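ABC transporter sugar binding protein (Xanthomonas axonopodis pv. citri, PDB 3UOR) probably binds maltose or a related sugar in the periplasm and delivers it to an ABC transporter for uptake. Local coordinates at residues S325-H334 against P342-L352. Residues are numbered along the deposited sequence; the frame is centred on the assembly and turned at random.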
loop_
_atom_site.group_PDB
_atom_site.type_symbol
_atom_site.label_atom_id
_atom_site.label_comp_id
_atom_site.label_asym_id
_atom_site.label_seq_id
_atom_site.Cartn_x
_atom_site.Cartn_y
_atom_site.Cartn_z
ATOM N N SER A 325 -9.012 12.048 -11.582
ATOM C CA SER A 325 -8.961 10.730 -12.223
ATOM C C SER A 325 -8.509 10.767 -13.691
ATOM O O SER A 325 -8.395 9.716 -14.326
ATOM C CB SER A 325 -10.314 10.036 -12.139
ATOM O OG SER A 325 -10.773 9.981 -10.809
ATOM N N GLN A 326 -8.272 11.958 -14.234
ATOM C CA GLN A 326 -7.773 12.079 -15.613
ATOM C C GLN A 326 -6.318 11.632 -15.747
ATOM O O GLN A 326 -5.449 12.046 -14.968
ATOM C CB GLN A 326 -7.928 13.516 -16.110
ATOM C CG GLN A 326 -9.402 13.986 -16.193
ATOM C CD GLN A 326 -9.502 15.445 -16.606
ATOM O OE1 GLN A 326 -8.490 16.096 -16.835
ATOM N NE2 GLN A 326 -10.723 15.959 -16.706
ATOM N N PRO A 327 -6.043 10.766 -16.726
ATOM C CA PRO A 327 -4.682 10.245 -16.882
ATOM C C PRO A 327 -3.585 11.305 -16.841
ATOM O O PRO A 327 -2.536 11.073 -16.230
ATOM C CB PRO A 327 -4.748 9.545 -18.233
ATOM C CG PRO A 327 -6.129 8.966 -18.235
ATOM C CD PRO A 327 -7.009 10.003 -17.537
ATOM N N GLN A 328 -3.818 12.457 -17.454
ATOM C CA GLN A 328 -2.777 13.484 -17.513
ATOM C C GLN A 328 -2.587 14.192 -16.176
ATOM O O GLN A 328 -1.480 14.584 -15.813
ATOM C CB GLN A 328 -3.067 14.484 -18.637
ATOM C CG GLN A 328 -3.073 13.805 -19.995
ATOM C CD GLN A 328 -3.151 14.777 -21.149
ATOM O OE1 GLN A 328 -3.093 15.998 -20.963
ATOM N NE2 GLN A 328 -3.283 14.239 -22.358
ATOM N N VAL A 329 -3.669 14.331 -15.428
ATOM C CA VAL A 329 -3.560 14.893 -14.096
ATOM C C VAL A 329 -2.807 13.916 -13.175
ATOM O O VAL A 329 -1.963 14.319 -12.371
ATOM C CB VAL A 329 -4.930 15.228 -13.557
ATOM C CG1 VAL A 329 -4.830 15.728 -12.128
ATOM C CG2 VAL A 329 -5.560 16.280 -14.450
ATOM N N GLN A 330 -3.080 12.628 -13.340
ATOM C CA GLN A 330 -2.455 11.604 -12.524
ATOM C C GLN A 330 -0.947 11.499 -12.821
ATOM O O GLN A 330 -0.135 11.332 -11.903
ATOM C CB GLN A 330 -3.153 10.256 -12.736
ATOM C CG GLN A 330 -4.632 10.229 -12.339
ATOM C CD GLN A 330 -5.177 8.801 -12.225
ATOM O OE1 GLN A 330 -4.691 7.883 -12.886
ATOM N NE2 GLN A 330 -6.164 8.613 -11.377
ATOM N N ALA A 331 -0.589 11.580 -14.101
ATOM C CA ALA A 331 0.817 11.628 -14.518
ATOM C C ALA A 331 1.541 12.795 -13.848
ATOM O O ALA A 331 2.683 12.669 -13.407
ATOM C CB ALA A 331 0.921 11.755 -16.047
ATOM N N ARG A 332 0.873 13.935 -13.778
ATOM C CA ARG A 332 1.459 15.136 -13.198
ATOM C C ARG A 332 1.701 14.882 -11.713
ATOM O O ARG A 332 2.761 15.208 -11.163
ATOM C CB ARG A 332 0.486 16.296 -13.389
ATOM C CG ARG A 332 1.090 17.655 -13.615
ATOM C CD ARG A 332 -0.008 18.672 -13.979
ATOM N NE ARG A 332 -0.301 18.698 -15.418
ATOM C CZ ARG A 332 -1.524 18.748 -15.960
ATOM N NH1 ARG A 332 -2.621 18.769 -15.192
ATOM N NH2 ARG A 332 -1.649 18.773 -17.285
ATOM N N PHE A 333 0.702 14.284 -11.069
ATOM C CA PHE A 333 0.773 13.947 -9.656
ATOM C C PHE A 333 1.938 13.018 -9.387
ATOM O O PHE A 333 2.703 13.218 -8.436
ATOM C CB PHE A 333 -0.532 13.275 -9.238
ATOM C CG PHE A 333 -0.751 13.212 -7.751
ATOM C CD1 PHE A 333 -0.843 14.372 -6.999
ATOM C CD2 PHE A 333 -0.939 11.994 -7.122
ATOM C CE1 PHE A 333 -1.077 14.318 -5.637
ATOM C CE2 PHE A 333 -1.163 11.928 -5.761
ATOM C CZ PHE A 333 -1.235 13.096 -5.016
ATOM N N HIS A 334 2.082 11.998 -10.230
ATOM C CA HIS A 334 3.212 11.071 -10.098
ATOM C C HIS A 334 4.543 11.804 -10.276
ATOM O O HIS A 334 5.508 11.564 -9.537
ATOM C CB HIS A 334 3.104 9.951 -11.128
ATOM C CG HIS A 334 4.270 9.011 -11.120
ATOM N ND1 HIS A 334 5.348 9.153 -11.967
ATOM C CD2 HIS A 334 4.529 7.918 -10.361
ATOM C CE1 HIS A 334 6.219 8.182 -11.742
ATOM N NE2 HIS A 334 5.745 7.419 -10.770
ATOM N N PRO A 342 -3.458 4.759 -10.347
ATOM C CA PRO A 342 -4.228 3.529 -10.120
ATOM C C PRO A 342 -4.859 2.980 -11.384
ATOM O O PRO A 342 -5.626 2.029 -11.262
ATOM C CB PRO A 342 -5.339 3.993 -9.179
ATOM C CG PRO A 342 -5.573 5.400 -9.560
ATOM C CD PRO A 342 -4.227 5.964 -10.006
ATOM N N ARG A 343 -4.556 3.543 -12.560
ATOM C CA ARG A 343 -5.207 3.073 -13.802
ATOM C C ARG A 343 -4.246 2.857 -14.973
ATOM O O ARG A 343 -3.244 3.534 -15.082
ATOM C CB ARG A 343 -6.375 3.996 -14.218
ATOM C CG ARG A 343 -6.013 5.450 -14.448
ATOM C CD ARG A 343 -7.253 6.319 -14.742
ATOM N NE ARG A 343 -8.075 5.765 -15.817
ATOM C CZ ARG A 343 -9.153 6.373 -16.316
ATOM N NH1 ARG A 343 -9.522 7.570 -15.861
ATOM N NH2 ARG A 343 -9.865 5.785 -17.270
ATOM N N ARG A 344 -4.561 1.903 -15.842
ATOM C CA ARG A 344 -3.634 1.511 -16.897
ATOM C C ARG A 344 -3.346 2.617 -17.871
ATOM O O ARG A 344 -2.233 2.727 -18.376
ATOM C CB ARG A 344 -4.173 0.329 -17.683
ATOM C CG ARG A 344 -4.366 -0.850 -16.830
ATOM C CD ARG A 344 -4.350 -2.104 -17.631
ATOM N NE ARG A 344 -4.686 -3.193 -16.726
ATOM C CZ ARG A 344 -5.924 -3.455 -16.341
ATOM N NH1 ARG A 344 -6.926 -2.712 -16.803
ATOM N NH2 ARG A 344 -6.159 -4.452 -15.503
ATOM N N SER A 345 -4.338 3.444 -18.153
ATOM C CA SER A 345 -4.118 4.419 -19.207
ATOM C C SER A 345 -3.134 5.506 -18.772
ATOM O O SER A 345 -2.410 6.053 -19.595
ATOM C CB SER A 345 -5.438 4.966 -19.783
ATOM O OG SER A 345 -6.149 5.730 -18.840
ATOM N N THR A 346 -3.074 5.802 -17.481
ATOM C CA THR A 346 -2.069 6.756 -17.026
ATOM C C THR A 346 -0.690 6.152 -17.214
ATOM O O THR A 346 0.259 6.855 -17.527
ATOM C CB THR A 346 -2.238 7.117 -15.569
ATOM O OG1 THR A 346 -3.580 7.542 -15.358
ATOM C CG2 THR A 346 -1.303 8.260 -15.202
ATOM N N TRP A 347 -0.600 4.836 -17.032
ATOM C CA TRP A 347 0.666 4.122 -17.159
ATOM C C TRP A 347 1.141 4.048 -18.603
ATOM O O TRP A 347 2.316 3.789 -18.846
ATOM C CB TRP A 347 0.569 2.719 -16.544
ATOM C CG TRP A 347 0.767 2.773 -15.029
ATOM C CD1 TRP A 347 -0.199 2.925 -14.086
ATOM C CD2 TRP A 347 2.017 2.739 -14.324
ATOM N NE1 TRP A 347 0.362 2.962 -12.830
ATOM C CE2 TRP A 347 1.726 2.862 -12.952
ATOM C CE3 TRP A 347 3.353 2.608 -14.720
ATOM C CZ2 TRP A 347 2.717 2.843 -11.974
ATOM C CZ3 TRP A 347 4.339 2.596 -13.748
ATOM C CH2 TRP A 347 4.012 2.710 -12.384
ATOM N N LYS A 348 0.234 4.285 -19.555
ATOM C CA LYS A 348 0.608 4.248 -20.973
ATOM C C LYS A 348 1.196 5.576 -21.446
ATOM O O LYS A 348 1.840 5.631 -22.482
ATOM C CB LYS A 348 -0.578 3.844 -21.856
ATOM C CG LYS A 348 -1.031 2.390 -21.670
ATOM C CD LYS A 348 -2.357 2.145 -22.370
ATOM C CE LYS A 348 -3.172 1.057 -21.667
ATOM N NZ LYS A 348 -4.630 1.428 -21.538
ATOM N N LEU A 349 0.958 6.648 -20.693
ATOM C CA LEU A 349 1.533 7.953 -21.027
ATOM C C LEU A 349 3.058 7.891 -21.004
ATOM O O LEU A 349 3.653 7.266 -20.123
ATOM C CB LEU A 349 1.010 9.039 -20.079
ATOM C CG LEU A 349 -0.496 9.277 -20.189
ATOM C CD1 LEU A 349 -0.972 10.235 -19.128
ATOM C CD2 LEU A 349 -0.847 9.823 -21.606
ATOM N N PRO A 350 3.704 8.525 -21.987
ATOM C CA PRO A 350 5.165 8.414 -22.090
ATOM C C PRO A 350 5.911 8.784 -20.796
ATOM O O PRO A 350 6.904 8.147 -20.458
ATOM C CB PRO A 350 5.502 9.378 -23.234
ATOM C CG PRO A 350 4.253 9.374 -24.096
ATOM C CD PRO A 350 3.115 9.275 -23.110
ATOM N N SER A 351 5.430 9.802 -20.096
ATOM C CA SER A 351 5.929 10.175 -18.780
ATOM C C SER A 351 6.200 8.940 -17.873
ATOM O O SER A 351 7.242 8.839 -17.224
ATOM C CB SER A 351 4.883 11.111 -18.143
ATOM O OG SER A 351 5.229 11.537 -16.832
ATOM N N LEU A 352 5.256 8.005 -17.843
ATOM C CA LEU A 352 5.364 6.811 -17.009
ATOM C C LEU A 352 5.950 5.613 -17.747
ATOM O O LEU A 352 6.780 4.886 -17.213
ATOM C CB LEU A 352 3.990 6.452 -16.432
ATOM C CG LEU A 352 3.677 7.200 -15.136
ATOM C CD1 LEU A 352 2.262 7.659 -15.071
ATOM C CD2 LEU A 352 4.025 6.338 -13.926
HETATM O O HOH W 1 5.777 11.012 -14.172
#
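T346 presses into the flank of helix 327-334 next to P327 and Q330, and here the packing is tightest. Its OG1 gives a 2.7 Å hydrogen bond to Q330 OE1, while its CG2, turned anti to the backbone N, is thereby brought against P327 O (3.2 Å); threonine suits the place by offering a hydroxyl and a methyl at once. The Q330 chain, extended beyond CG, lays its amide against the ring of P342, and the amide plane stands 77° from the R343 guanidinium plane. R343 NH1 reaches S325 O at 2.9 Å and also I115 O, NE pairs with D120 in a salt bridge, and P327 CG lies over one guanidinium face, offset toward its rim. P327 lacks an N-H, which the first turn of a helix can spare, and meets L349 CD1 through CB at 3.9 Å. Small A331 lets L349 and L352 come close, and L352 CD2 sits over the H334 ring face in a CH-pi contact, 3.6 Å from its centroid. Toward solvent the contact thins at S351, whose OG meets H334 ND1 through a water. Behind helix 327-337, V329 and F333 pack on helix 39-52, with helix 314-324 beside V329, whereas P342 rests on strand 134-150.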